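Local coordinates for fimbrin (Schizosaccharomyces pombe, PDB 1RT8), which binds and cross-links actin filaments, and takes part in cell polarity, cytokinesis, mating and spore formation in fission yeast, at residues A[54-59]-A[66-71]; A[388-393]-A[503-508]; A[416-421]-A[428-433]; A[444-449]-A[456-461]. All coordinates share one frame; numbering follows the deposited sequence.

Contact 1: A[54-59]-A[66-71]; sequences LSKLIN and IDERVL
The amide of Asn-59 reads both backbone polar groups of Ile-66 at once: OD1 takes the N-H of Ile-66 at 2.9 Å and nearly straight (176°), and ND2 gives a hydrogen to Ile-66 O. This is how helix 52-61 of the first calponin-homology (CH) domain, in actin-binding region 1, holds the loop that leads to helix 82-99. The second hydrogen of ND2 goes to Glu-68 OE2, a longer bond of 3.3 Å that lies in the amide plane and meets the carboxylate on its anti side. Glu-68 in turn offers OE1, on the syn side, to Lys-56 NZ in a salt bridge of 2.7 Å. A bend about CB-CG (chi2 -73°) lets the lysine chain cross the glutamate at about a right angle, CD coming close to OE2 and CE to OE1. Lys-56 NZ is also paired with Asp-28 and Asp-30, so three acids surround one ammonium, which would probably favour its charged form. With an alanine at Asn-59, the N-H and C=O of Ile-66 would probably lose their side-chain mates, and the Glu-68 carboxylate would be held by the lysine without the amide. Beside these polar bonds Ile-66 is directed toward helix 52-61, its CD1 resting 3.8 Å from Ile-58 CG2 and 3.9 Å from Ser-55 CB, and its side chain also touches Val-91 and Ser-95 of helix 82-99. Ser-55 OG is hydrogen-bonded to Gly-51 O, and the methyls of Leu-71 close over this hydroxyl, CD2 standing 3.6 Å from OG.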
loop_
_atom_site.group_PDB
_atom_site.type_symbol
_atom_site.label_atom_id
_atom_site.label_comp_id
_atom_site.label_asym_id
_atom_site.label_seq_id
_atom_site.Cartn_x
_atom_site.Cartn_y
_atom_site.Cartn_z
ATOM N N LEU A 54 -11.378 6.726 9.038
ATOM C CA LEU A 54 -10.269 6.368 8.155
ATOM C C LEU A 54 -9.721 4.980 8.457
ATOM O O LEU A 54 -9.414 4.222 7.539
ATOM C CB LEU A 54 -9.153 7.412 8.254
ATOM C CG LEU A 54 -9.552 8.750 7.633
ATOM C CD1 LEU A 54 -8.476 9.803 7.900
ATOM C CD2 LEU A 54 -9.774 8.554 6.142
ATOM N N SER A 55 -9.596 4.646 9.742
ATOM C CA SER A 55 -9.097 3.332 10.142
ATOM C C SER A 55 -10.037 2.257 9.611
ATOM O O SER A 55 -9.592 1.196 9.162
ATOM C CB SER A 55 -9.004 3.220 11.674
ATOM O OG SER A 55 -7.947 4.011 12.189
ATOM N N LYS A 56 -11.338 2.534 9.679
ATOM C CA LYS A 56 -12.348 1.603 9.182
ATOM C C LYS A 56 -12.224 1.458 7.658
ATOM O O LYS A 56 -12.297 0.352 7.119
ATOM C CB LYS A 56 -13.755 2.102 9.540
ATOM C CG LYS A 56 -14.089 2.078 11.028
ATOM C CD LYS A 56 -14.302 0.661 11.523
ATOM C CE LYS A 56 -14.817 0.648 12.974
ATOM N NZ LYS A 56 -15.194 -0.738 13.383
ATOM N N LEU A 57 -12.037 2.572 6.962
ATOM C CA LEU A 57 -11.898 2.522 5.510
ATOM C C LEU A 57 -10.678 1.669 5.137
ATOM O O LEU A 57 -10.711 0.874 4.191
ATOM C CB LEU A 57 -11.749 3.941 4.954
ATOM C CG LEU A 57 -11.684 4.065 3.437
ATOM C CD1 LEU A 57 -12.990 3.558 2.828
ATOM C CD2 LEU A 57 -11.447 5.518 3.059
ATOM N N ILE A 58 -9.604 1.825 5.903
ATOM C CA ILE A 58 -8.392 1.055 5.670
ATOM C C ILE A 58 -8.622 -0.455 5.783
ATOM O O ILE A 58 -8.097 -1.226 4.978
ATOM C CB ILE A 58 -7.303 1.466 6.664
ATOM C CG1 ILE A 58 -6.797 2.865 6.293
ATOM C CG2 ILE A 58 -6.189 0.409 6.702
ATOM C CD1 ILE A 58 -5.735 3.394 7.216
ATOM N N ASN A 59 -9.386 -0.881 6.788
ATOM C CA ASN A 59 -9.645 -2.309 6.946
ATOM C C ASN A 59 -10.628 -2.851 5.919
ATOM O O ASN A 59 -10.688 -4.059 5.700
ATOM C CB ASN A 59 -10.136 -2.634 8.361
ATOM C CG ASN A 59 -8.993 -2.878 9.323
ATOM O OD1 ASN A 59 -7.928 -3.355 8.925
ATOM N ND2 ASN A 59 -9.207 -2.565 10.593
ATOM N N ILE A 66 -5.446 -3.101 10.414
ATOM C CA ILE A 66 -5.455 -2.513 11.745
ATOM C C ILE A 66 -6.239 -3.347 12.757
ATOM O O ILE A 66 -7.368 -3.754 12.479
ATOM C CB ILE A 66 -6.075 -1.100 11.701
ATOM C CG1 ILE A 66 -5.271 -0.209 10.754
ATOM C CG2 ILE A 66 -6.120 -0.502 13.096
ATOM C CD1 ILE A 66 -5.941 1.120 10.458
ATOM N N ASP A 67 -5.628 -3.612 13.912
ATOM C CA ASP A 67 -6.288 -4.343 15.000
ATOM C C ASP A 67 -6.996 -3.191 15.677
ATOM O O ASP A 67 -6.374 -2.423 16.413
ATOM C CB ASP A 67 -5.267 -4.947 15.971
ATOM C CG ASP A 67 -5.924 -5.713 17.125
ATOM O OD1 ASP A 67 -7.003 -5.280 17.605
ATOM O OD2 ASP A 67 -5.351 -6.737 17.566
ATOM N N GLU A 68 -8.293 -3.062 15.420
ATOM C CA GLU A 68 -9.061 -1.953 15.965
ATOM C C GLU A 68 -9.068 -1.811 17.482
ATOM O O GLU A 68 -9.444 -0.764 18.008
ATOM C CB GLU A 68 -10.485 -2.004 15.417
ATOM C CG GLU A 68 -10.513 -2.176 13.906
ATOM C CD GLU A 68 -11.879 -1.893 13.307
ATOM O OE1 GLU A 68 -12.877 -1.958 14.054
ATOM O OE2 GLU A 68 -11.952 -1.617 12.086
ATOM N N ARG A 69 -8.640 -2.842 18.197
ATOM C CA ARG A 69 -8.611 -2.729 19.649
ATOM C C ARG A 69 -7.541 -1.746 20.137
ATOM O O ARG A 69 -7.460 -1.479 21.333
ATOM C CB ARG A 69 -8.385 -4.096 20.283
ATOM C CG ARG A 69 -9.517 -5.073 20.018
ATOM C CD ARG A 69 -9.129 -6.444 20.484
ATOM N NE ARG A 69 -7.858 -6.853 19.899
ATOM C CZ ARG A 69 -7.190 -7.941 20.260
ATOM N NH1 ARG A 69 -7.678 -8.728 21.208
ATOM N NH2 ARG A 69 -6.035 -8.241 19.679
ATOM N N VAL A 70 -6.718 -1.212 19.227
ATOM C CA VAL A 70 -5.685 -0.237 19.619
ATOM C C VAL A 70 -6.228 1.189 19.512
ATOM O O VAL A 70 -5.637 2.135 20.039
ATOM C CB VAL A 70 -4.404 -0.305 18.719
ATOM C CG1 VAL A 70 -3.833 -1.713 18.695
ATOM C CG2 VAL A 70 -4.722 0.185 17.310
ATOM N N LEU A 71 -7.360 1.342 18.833
ATOM C CA LEU A 71 -7.957 2.655 18.642
ATOM C C LEU A 71 -8.783 3.128 19.825
ATOM O O LEU A 71 -9.470 2.334 20.469
ATOM C CB LEU A 71 -8.855 2.643 17.402
ATOM C CG LEU A 71 -8.208 2.271 16.069
ATOM C CD1 LEU A 71 -9.281 2.021 15.030
ATOM C CD2 LEU A 71 -7.268 3.388 15.636
#

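Contact 2: A[388-393]-A[503-508]; sequences QMMRMN and VLHFIG
Two helical segments face each other at a distance, their nearest CA atoms, those of Arg-391 and His-505, standing 7.8 Å apart, and no hydrogen bond joins them. Two pairs of side chains meet between them, each crossing at about a right angle. In the first, Met-390 sends its sulfur to the imidazole of His-505: SD lies 3.7 Å from CD2, and CE is almost as near the same carbon. The sulfur stands 4.5 Å from the ring centroid and 52° off the ring normal, an oblique sulfur-aromatic contact. Met-390 runs out straight as far as SD, with CG anti to the backbone N (chi1 168°), and only then bends to bring the methyl beside CD2. Helix 379-397 belongs to the third CH domain and helix 500-511 to the fourth, so the contact joins the two CH domains of actin-binding region 2. On the domain-three side, Met-390 also packs against Phe-290 and Trp-293 of helix 282-296. The second pair is apolar on one side only: the two methyls of Leu-504 lie against the Arg-391 chain, CD1 3.9 Å from NE and CD2 3.9 Å from CD. A bend about CB-CG (chi2 63°) carries the guanidinium past the leucine to the chain just before helix 410-421, where NH2 hydrogen-bonds to Leu-408 O, and to Asp-410 at the first turn of that helix, with which it forms a salt bridge. Leu-504 itself touches Asp-410 and Met-413.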
loop_
_atom_site.group_PDB
_atom_site.type_symbol
_atom_site.label_atom_id
_atom_site.label_comp_id
_atom_site.label_asym_id
_atom_site.label_seq_id
_atom_site.Cartn_x
_atom_site.Cartn_y
_atom_site.Cartn_z
ATOM N N GLN A 388 21.448 -4.899 2.848
ATOM C CA GLN A 388 22.559 -4.121 3.391
ATOM C C GLN A 388 22.201 -2.641 3.413
ATOM O O GLN A 388 22.567 -1.922 4.343
ATOM C CB GLN A 388 23.822 -4.330 2.559
ATOM C CG GLN A 388 24.440 -5.681 2.762
ATOM C CD GLN A 388 24.972 -5.864 4.163
ATOM O OE1 GLN A 388 24.797 -6.924 4.765
ATOM N NE2 GLN A 388 25.634 -4.833 4.694
ATOM N N MET A 389 21.496 -2.185 2.381
ATOM C CA MET A 389 21.082 -0.788 2.315
ATOM C C MET A 389 20.096 -0.491 3.447
ATOM O O MET A 389 20.224 0.514 4.150
ATOM C CB MET A 389 20.429 -0.480 0.962
ATOM C CG MET A 389 20.207 1.000 0.713
ATOM S SD MET A 389 19.283 1.346 -0.803
ATOM C CE MET A 389 20.604 1.648 -1.970
ATOM N N MET A 390 19.110 -1.364 3.626
ATOM C CA MET A 390 18.133 -1.173 4.693
ATOM C C MET A 390 18.814 -1.257 6.056
ATOM O O MET A 390 18.551 -0.446 6.938
ATOM C CB MET A 390 17.029 -2.238 4.626
ATOM C CG MET A 390 16.130 -2.275 5.867
ATOM S SD MET A 390 14.723 -3.437 5.748
ATOM C CE MET A 390 13.596 -2.508 4.744
ATOM N N ARG A 391 19.690 -2.242 6.221
ATOM C CA ARG A 391 20.380 -2.440 7.487
ATOM C C ARG A 391 21.269 -1.266 7.896
ATOM O O ARG A 391 21.272 -0.858 9.065
ATOM C CB ARG A 391 21.218 -3.717 7.438
ATOM C CG ARG A 391 21.931 -4.034 8.740
ATOM C CD ARG A 391 20.931 -4.289 9.868
ATOM N NE ARG A 391 21.598 -4.558 11.140
ATOM C CZ ARG A 391 22.127 -3.629 11.937
ATOM N NH1 ARG A 391 22.076 -2.348 11.604
ATOM N NH2 ARG A 391 22.700 -3.987 13.084
ATOM N N MET A 392 22.035 -0.735 6.945
ATOM C CA MET A 392 22.914 0.387 7.246
ATOM C C MET A 392 22.085 1.607 7.604
ATOM O O MET A 392 22.462 2.379 8.483
ATOM C CB MET A 392 23.814 0.715 6.059
ATOM C CG MET A 392 24.850 1.786 6.369
ATOM S SD MET A 392 25.863 1.333 7.798
ATOM C CE MET A 392 26.968 0.119 7.079
ATOM N N ASN A 393 20.951 1.772 6.930
ATOM C CA ASN A 393 20.069 2.902 7.191
ATOM C C ASN A 393 19.598 2.864 8.646
ATOM O O ASN A 393 19.515 3.904 9.301
ATOM C CB ASN A 393 18.863 2.858 6.255
ATOM C CG ASN A 393 17.994 4.098 6.360
ATOM O OD1 ASN A 393 16.773 4.007 6.335
ATOM N ND2 ASN A 393 18.621 5.262 6.464
ATOM N N VAL A 503 12.302 -9.478 11.234
ATOM C CA VAL A 503 12.126 -9.253 12.661
ATOM C C VAL A 503 13.036 -8.093 13.065
ATOM O O VAL A 503 12.639 -7.220 13.829
ATOM C CB VAL A 503 12.507 -10.495 13.507
ATOM C CG1 VAL A 503 12.618 -10.101 14.991
ATOM C CG2 VAL A 503 11.451 -11.597 13.335
ATOM N N LEU A 504 14.254 -8.072 12.539
ATOM C CA LEU A 504 15.191 -7.006 12.891
ATOM C C LEU A 504 14.676 -5.651 12.411
ATOM O O LEU A 504 14.807 -4.653 13.122
ATOM C CB LEU A 504 16.592 -7.311 12.332
ATOM C CG LEU A 504 17.745 -6.397 12.796
ATOM C CD1 LEU A 504 19.101 -7.104 12.664
ATOM C CD2 LEU A 504 17.714 -5.120 11.997
ATOM N N HIS A 505 14.081 -5.610 11.219
ATOM C CA HIS A 505 13.511 -4.366 10.682
ATOM C C HIS A 505 12.449 -3.823 11.644
ATOM O O HIS A 505 12.394 -2.630 11.920
ATOM C CB HIS A 505 12.879 -4.625 9.305
ATOM C CG HIS A 505 11.957 -3.537 8.829
ATOM N ND1 HIS A 505 10.583 -3.656 8.867
ATOM C CD2 HIS A 505 12.212 -2.320 8.289
ATOM C CE1 HIS A 505 10.032 -2.560 8.371
ATOM N NE2 HIS A 505 11.000 -1.734 8.014
ATOM N N PHE A 506 11.611 -4.716 12.151
ATOM C CA PHE A 506 10.548 -4.343 13.082
ATOM C C PHE A 506 11.143 -3.746 14.370
ATOM O O PHE A 506 10.742 -2.670 14.810
ATOM C CB PHE A 506 9.716 -5.587 13.414
ATOM C CG PHE A 506 8.652 -5.353 14.451
ATOM C CD1 PHE A 506 7.467 -4.711 14.118
ATOM C CD2 PHE A 506 8.841 -5.777 15.762
ATOM C CE1 PHE A 506 6.477 -4.494 15.077
ATOM C CE2 PHE A 506 7.858 -5.565 16.730
ATOM C CZ PHE A 506 6.673 -4.920 16.386
ATOM N N ILE A 507 12.099 -4.455 14.966
ATOM C CA ILE A 507 12.736 -3.992 16.191
ATOM C C ILE A 507 13.431 -2.655 15.957
ATOM O O ILE A 507 13.356 -1.741 16.785
ATOM C CB ILE A 507 13.759 -5.023 16.706
ATOM C CG1 ILE A 507 13.035 -6.308 17.104
ATOM C CG2 ILE A 507 14.517 -4.467 17.908
ATOM C CD1 ILE A 507 11.967 -6.109 18.168
ATOM N N GLY A 508 14.106 -2.536 14.822
ATOM C CA GLY A 508 14.780 -1.288 14.522
ATOM C C GLY A 508 13.805 -0.129 14.433
ATOM O O GLY A 508 14.127 0.998 14.812
#

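Contact 3: A[416-421]-A[428-433]; sequences WANSMA and SQIRSF
Asn-418 and Gln-429 meet as two amides, their planes 40° apart, each bonded to the other segment's backbone. In Asn-418, CG sits beside the backbone N, which swings the amide off the helix and sets it against the main chain of Ile-430. There OD1 accepts from Ile-430 N at 2.8 Å, and ND2 donates to Ile-430 O at 2.9 Å, with that oxygen in the amide plane. Gln-429 bends about CB-CG (chi2 -84°), which brings its amide to the helix. NE2 then gives a nearly straight bond to Asn-418 O, 2.9 Å away, while OE1 makes a tight contact of 3.0 Å with Asn-418 CB; OE1 and Asn-418 OD1, both acceptors, are not bonded to each other. Ile-430 holds CG1 between its backbone N and carbonyl carbon (chi1 64°), which places this carbon 3.5 Å from Asn-418 OD1; the side chain continues onto Phe-443 and Val-414. Ala-417 CB approaches the edge of the Phe-433 ring, whose body packs on Val-503, Leu-504 and Ile-507 of helix 500-511. Together these tie the end of helix 410-421, in the fourth CH domain, to the irregular chain that follows it. Each hydrogen bond pairs a side-chain amide with a backbone group, so both polar groups of the Ile-430 main chain are satisfied by Asn-418, and the carbonyl of Asn-418, close to the helix end, gains a side-chain donor.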
loop_
_atom_site.group_PDB
_atom_site.type_symbol
_atom_site.label_atom_id
_atom_site.label_comp_id
_atom_site.label_asym_id
_atom_site.label_seq_id
_atom_site.Cartn_x
_atom_site.Cartn_y
_atom_site.Cartn_z
ATOM N N TRP A 416 18.865 -4.773 23.385
ATOM C CA TRP A 416 17.950 -3.661 23.632
ATOM C C TRP A 416 16.535 -4.214 23.723
ATOM O O TRP A 416 15.772 -3.856 24.618
ATOM C CB TRP A 416 17.984 -2.646 22.494
ATOM C CG TRP A 416 17.019 -1.510 22.689
ATOM C CD1 TRP A 416 17.238 -0.360 23.394
ATOM C CD2 TRP A 416 15.681 -1.414 22.175
ATOM N NE1 TRP A 416 16.129 0.446 23.345
ATOM C CE2 TRP A 416 15.159 -0.174 22.603
ATOM C CE3 TRP A 416 14.877 -2.252 21.392
ATOM C CZ2 TRP A 416 13.867 0.251 22.270
ATOM C CZ3 TRP A 416 13.590 -1.826 21.059
ATOM C CH2 TRP A 416 13.101 -0.586 21.498
ATOM N N ALA A 417 16.191 -5.083 22.780
ATOM C CA ALA A 417 14.859 -5.677 22.747
ATOM C C ALA A 417 14.574 -6.493 24.005
ATOM O O ALA A 417 13.465 -6.441 24.545
ATOM C CB ALA A 417 14.705 -6.548 21.497
ATOM N N ASN A 418 15.565 -7.248 24.472
ATOM C CA ASN A 418 15.390 -8.057 25.677
ATOM C C ASN A 418 15.202 -7.175 26.925
ATOM O O ASN A 418 14.376 -7.488 27.782
ATOM C CB ASN A 418 16.577 -9.006 25.881
ATOM C CG ASN A 418 16.438 -10.296 25.092
ATOM O OD1 ASN A 418 15.341 -10.843 24.964
ATOM N ND2 ASN A 418 17.554 -10.801 24.571
ATOM N N SER A 419 15.966 -6.088 27.017
ATOM C CA SER A 419 15.877 -5.154 28.144
ATOM C C SER A 419 14.472 -4.581 28.244
ATOM O O SER A 419 13.911 -4.475 29.330
ATOM C CB SER A 419 16.857 -3.994 27.967
ATOM O OG SER A 419 18.185 -4.468 27.922
ATOM N N MET A 420 13.922 -4.202 27.094
ATOM C CA MET A 420 12.577 -3.646 27.014
ATOM C C MET A 420 11.532 -4.698 27.428
ATOM O O MET A 420 10.630 -4.414 28.214
ATOM C CB MET A 420 12.323 -3.173 25.576
ATOM C CG MET A 420 11.608 -1.841 25.462
ATOM S SD MET A 420 12.369 -0.535 26.442
ATOM C CE MET A 420 12.678 0.730 25.225
ATOM N N ALA A 421 11.677 -5.915 26.913
ATOM C CA ALA A 421 10.751 -7.010 27.206
ATOM C C ALA A 421 10.775 -7.463 28.667
ATOM O O ALA A 421 9.769 -7.952 29.189
ATOM C CB ALA A 421 11.052 -8.195 26.301
ATOM N N SER A 428 9.151 -14.839 26.846
ATOM C CA SER A 428 10.524 -15.179 27.191
ATOM C C SER A 428 11.537 -14.275 26.503
ATOM O O SER A 428 11.241 -13.645 25.491
ATOM C CB SER A 428 10.823 -16.635 26.810
ATOM O OG SER A 428 10.268 -17.547 27.742
ATOM N N GLN A 429 12.734 -14.215 27.073
ATOM C CA GLN A 429 13.825 -13.436 26.513
ATOM C C GLN A 429 14.258 -14.210 25.281
ATOM O O GLN A 429 14.050 -15.425 25.207
ATOM C CB GLN A 429 14.976 -13.371 27.513
ATOM C CG GLN A 429 14.661 -12.550 28.745
ATOM C CD GLN A 429 14.907 -11.078 28.515
ATOM O OE1 GLN A 429 16.053 -10.649 28.365
ATOM N NE2 GLN A 429 13.839 -10.293 28.479
ATOM N N ILE A 430 14.856 -13.530 24.313
ATOM C CA ILE A 430 15.284 -14.215 23.106
ATOM C C ILE A 430 16.796 -14.338 22.992
ATOM O O ILE A 430 17.552 -13.556 23.572
ATOM C CB ILE A 430 14.745 -13.522 21.832
ATOM C CG1 ILE A 430 15.320 -12.109 21.707
ATOM C CG2 ILE A 430 13.221 -13.473 21.875
ATOM C CD1 ILE A 430 14.995 -11.455 20.372
ATOM N N ARG A 431 17.223 -15.345 22.243
ATOM C CA ARG A 431 18.635 -15.601 22.028
ATOM C C ARG A 431 19.136 -14.697 20.910
ATOM O O ARG A 431 20.229 -14.128 20.993
ATOM C CB ARG A 431 18.839 -17.067 21.652
ATOM C CG ARG A 431 20.281 -17.454 21.432
ATOM C CD ARG A 431 20.418 -18.960 21.246
ATOM N NE ARG A 431 21.819 -19.364 21.170
ATOM C CZ ARG A 431 22.716 -19.133 22.124
ATOM N NH1 ARG A 431 22.365 -18.500 23.236
ATOM N NH2 ARG A 431 23.971 -19.533 21.965
ATOM N N SER A 432 18.311 -14.563 19.873
ATOM C CA SER A 432 18.634 -13.741 18.715
ATOM C C SER A 432 17.363 -13.556 17.898
ATOM O O SER A 432 16.345 -14.169 18.193
ATOM C CB SER A 432 19.672 -14.449 17.851
ATOM O OG SER A 432 19.076 -15.557 17.202
ATOM N N PHE A 433 17.430 -12.742 16.850
ATOM C CA PHE A 433 16.262 -12.508 16.019
ATOM C C PHE A 433 15.908 -13.728 15.169
ATOM O O PHE A 433 15.048 -13.655 14.294
ATOM C CB PHE A 433 16.489 -11.277 15.136
ATOM C CG PHE A 433 16.536 -9.983 15.905
ATOM C CD1 PHE A 433 17.388 -8.957 15.511
ATOM C CD2 PHE A 433 15.728 -9.789 17.026
ATOM C CE1 PHE A 433 17.437 -7.754 16.223
ATOM C CE2 PHE A 433 15.774 -8.590 17.738
ATOM C CZ PHE A 433 16.634 -7.572 17.332
#

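Contact 4: A[444-449]-A[456-461]; sequences VLDVLH and VDYNLV
Tyr-458 reaches from the loop after helix 442-451 back onto that helix, within the fourth CH domain. From CB the chain sets CG beside the backbone N (chi1 -74°), and the ring beyond it meets the helix with its far end. Val-456 CG1 lies 3.9 Å over one face, offset toward the rim. CE1 comes over the face of the His-449 imidazole, 3.4 Å from CD2; the rings are inclined at 55°, neither stacked nor edge-to-face. CE2, on the other flank, is 3.3 Å from Asp-446 OD1, and CZ is as near to that oxygen. At the tip, OH donates to Asp-446 OD1 across a short 2.5 Å, meeting it on the anti side and 25° out of the carboxylate plane, and also rests 3.2 Å from His-449 CB. The carboxylate has more work: OD1 takes the N-H of Lys-426 and OD2 that of Gly-427, while the Lys-426 side chain makes a cation-pi contact with the tyrosine ring. Nearby, Val-456 CG2 fits against the helix backbone at His-449 N and Leu-445 O, and Leu-445 CD1 meets Val-461 CG2 tip to tip at 3.6 Å. Replacing Tyr-458 by a phenylalanine would probably keep the contact with His-449 but leave Asp-446 OD1 short of one donor. Three donors converging on a buried carboxylate, with a lysine nearby, would be expected to favour its ionised form, and they join this helix both to the loop after it and to the one before.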
loop_
_atom_site.group_PDB
_atom_site.type_symbol
_atom_site.label_atom_id
_atom_site.label_comp_id
_atom_site.label_asym_id
_atom_site.label_seq_id
_atom_site.Cartn_x
_atom_site.Cartn_y
_atom_site.Cartn_z
ATOM N N VAL A 444 7.379 -9.699 21.024
ATOM C CA VAL A 444 7.225 -8.361 20.457
ATOM C C VAL A 444 6.239 -7.506 21.251
ATOM O O VAL A 444 6.426 -6.297 21.381
ATOM C CB VAL A 444 6.829 -8.391 18.950
ATOM C CG1 VAL A 444 7.977 -9.011 18.140
ATOM C CG2 VAL A 444 5.517 -9.163 18.733
ATOM N N LEU A 445 5.199 -8.126 21.799
ATOM C CA LEU A 445 4.243 -7.387 22.613
ATOM C C LEU A 445 4.933 -6.963 23.933
ATOM O O LEU A 445 4.674 -5.874 24.451
ATOM C CB LEU A 445 2.996 -8.241 22.877
ATOM C CG LEU A 445 2.110 -8.453 21.642
ATOM C CD1 LEU A 445 1.067 -9.517 21.911
ATOM C CD2 LEU A 445 1.437 -7.136 21.264
ATOM N N ASP A 446 5.825 -7.807 24.457
ATOM C CA ASP A 446 6.564 -7.466 25.683
ATOM C C ASP A 446 7.518 -6.293 25.435
ATOM O O ASP A 446 7.709 -5.437 26.306
ATOM C CB ASP A 446 7.393 -8.652 26.190
ATOM C CG ASP A 446 6.554 -9.704 26.875
ATOM O OD1 ASP A 446 5.398 -9.410 27.231
ATOM O OD2 ASP A 446 7.063 -10.824 27.064
ATOM N N VAL A 447 8.138 -6.270 24.255
ATOM C CA VAL A 447 9.050 -5.181 23.915
ATOM C C VAL A 447 8.249 -3.878 23.934
ATOM O O VAL A 447 8.670 -2.882 24.521
ATOM C CB VAL A 447 9.644 -5.363 22.509
ATOM C CG1 VAL A 447 10.490 -4.154 22.145
ATOM C CG2 VAL A 447 10.492 -6.628 22.460
ATOM N N LEU A 448 7.085 -3.903 23.292
ATOM C CA LEU A 448 6.218 -2.734 23.220
ATOM C C LEU A 448 5.746 -2.328 24.609
ATOM O O LEU A 448 5.564 -1.137 24.899
ATOM C CB LEU A 448 5.021 -3.035 22.310
ATOM C CG LEU A 448 5.349 -3.147 20.813
ATOM C CD1 LEU A 448 4.282 -3.924 20.058
ATOM C CD2 LEU A 448 5.477 -1.754 20.246
ATOM N N HIS A 449 5.547 -3.324 25.461
ATOM C CA HIS A 449 5.103 -3.089 26.824
ATOM C C HIS A 449 6.217 -2.379 27.578
ATOM O O HIS A 449 5.963 -1.573 28.477
ATOM C CB HIS A 449 4.755 -4.414 27.512
ATOM C CG HIS A 449 4.363 -4.254 28.949
ATOM N ND1 HIS A 449 5.258 -4.415 29.986
ATOM C CD2 HIS A 449 3.194 -3.873 29.517
ATOM C CE1 HIS A 449 4.657 -4.136 31.130
ATOM N NE2 HIS A 449 3.405 -3.804 30.873
ATOM N N VAL A 456 0.011 -1.866 26.148
ATOM C CA VAL A 456 -0.108 -3.310 26.078
ATOM C C VAL A 456 -0.929 -3.882 27.230
ATOM O O VAL A 456 -0.460 -3.979 28.366
ATOM C CB VAL A 456 1.284 -3.963 26.052
ATOM C CG1 VAL A 456 1.146 -5.479 25.966
ATOM C CG2 VAL A 456 2.098 -3.417 24.845
ATOM N N ASP A 457 -2.167 -4.247 26.916
ATOM C CA ASP A 457 -3.092 -4.826 27.887
ATOM C C ASP A 457 -2.979 -6.325 27.692
ATOM O O ASP A 457 -3.460 -6.858 26.695
ATOM C CB ASP A 457 -4.524 -4.378 27.575
ATOM C CG ASP A 457 -5.526 -4.849 28.616
ATOM O OD1 ASP A 457 -5.454 -6.025 29.025
ATOM O OD2 ASP A 457 -6.389 -4.037 29.016
ATOM N N TYR A 458 -2.350 -7.015 28.635
ATOM C CA TYR A 458 -2.176 -8.448 28.481
ATOM C C TYR A 458 -3.455 -9.281 28.437
ATOM O O TYR A 458 -3.412 -10.479 28.154
ATOM C CB TYR A 458 -1.209 -8.976 29.540
ATOM C CG TYR A 458 0.218 -8.587 29.237
ATOM C CD1 TYR A 458 0.837 -7.532 29.904
ATOM C CD2 TYR A 458 0.938 -9.254 28.250
ATOM C CE1 TYR A 458 2.144 -7.151 29.595
ATOM C CE2 TYR A 458 2.241 -8.881 27.930
ATOM C CZ TYR A 458 2.837 -7.834 28.607
ATOM O OH TYR A 458 4.128 -7.480 28.297
ATOM N N ASN A 459 -4.594 -8.650 28.709
ATOM C CA ASN A 459 -5.862 -9.360 28.627
ATOM C C ASN A 459 -6.173 -9.561 27.145
ATOM O O ASN A 459 -6.963 -10.432 26.777
ATOM C CB ASN A 459 -6.977 -8.558 29.303
ATOM C CG ASN A 459 -6.912 -8.645 30.811
ATOM O OD1 ASN A 459 -6.729 -9.727 31.362
ATOM N ND2 ASN A 459 -7.065 -7.513 31.487
ATOM N N LEU A 460 -5.533 -8.753 26.298
ATOM C CA LEU A 460 -5.719 -8.839 24.855
ATOM C C LEU A 460 -4.588 -9.635 24.208
ATOM O O LEU A 460 -4.521 -9.734 22.984
ATOM C CB LEU A 460 -5.750 -7.441 24.238
ATOM C CG LEU A 460 -6.776 -6.448 24.786
ATOM C CD1 LEU A 460 -6.609 -5.106 24.092
ATOM C CD2 LEU A 460 -8.176 -6.990 24.569
ATOM N N VAL A 461 -3.698 -10.190 25.028
ATOM C CA VAL A 461 -2.567 -10.963 24.524
ATOM C C VAL A 461 -2.776 -12.457 24.737
ATOM O O VAL A 461 -2.991 -12.913 25.860
ATOM C CB VAL A 461 -1.246 -10.531 25.217
ATOM C CG1 VAL A 461 -0.099 -11.461 24.813
ATOM C CG2 VAL A 461 -0.913 -9.094 24.843
#

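Contacts 1 and 4 both pair a helix with the loop that follows it, in the first and fourth CH domains, and touch where Arg-69 packs on Leu-460. Contact 1 is the more buried and keeps a salt bridge; contact 4 is only partly buried and rests on a tyrosine-acid bond. Contact 3 repeats the helix-to-loop plan through amides, far from the chain's centre yet largely buried, apart from an exposed glutamine. Contact 2 alone pairs two helices of different CH domains, with a sulfur-aromatic contact and a leucine against an arginine chain. Its helix 500-511 borders both contact 3 and contact 4, the latter through Phe-506 on Val-444, and helices 410-421 and 442-451 bring contacts 3 and 4 together.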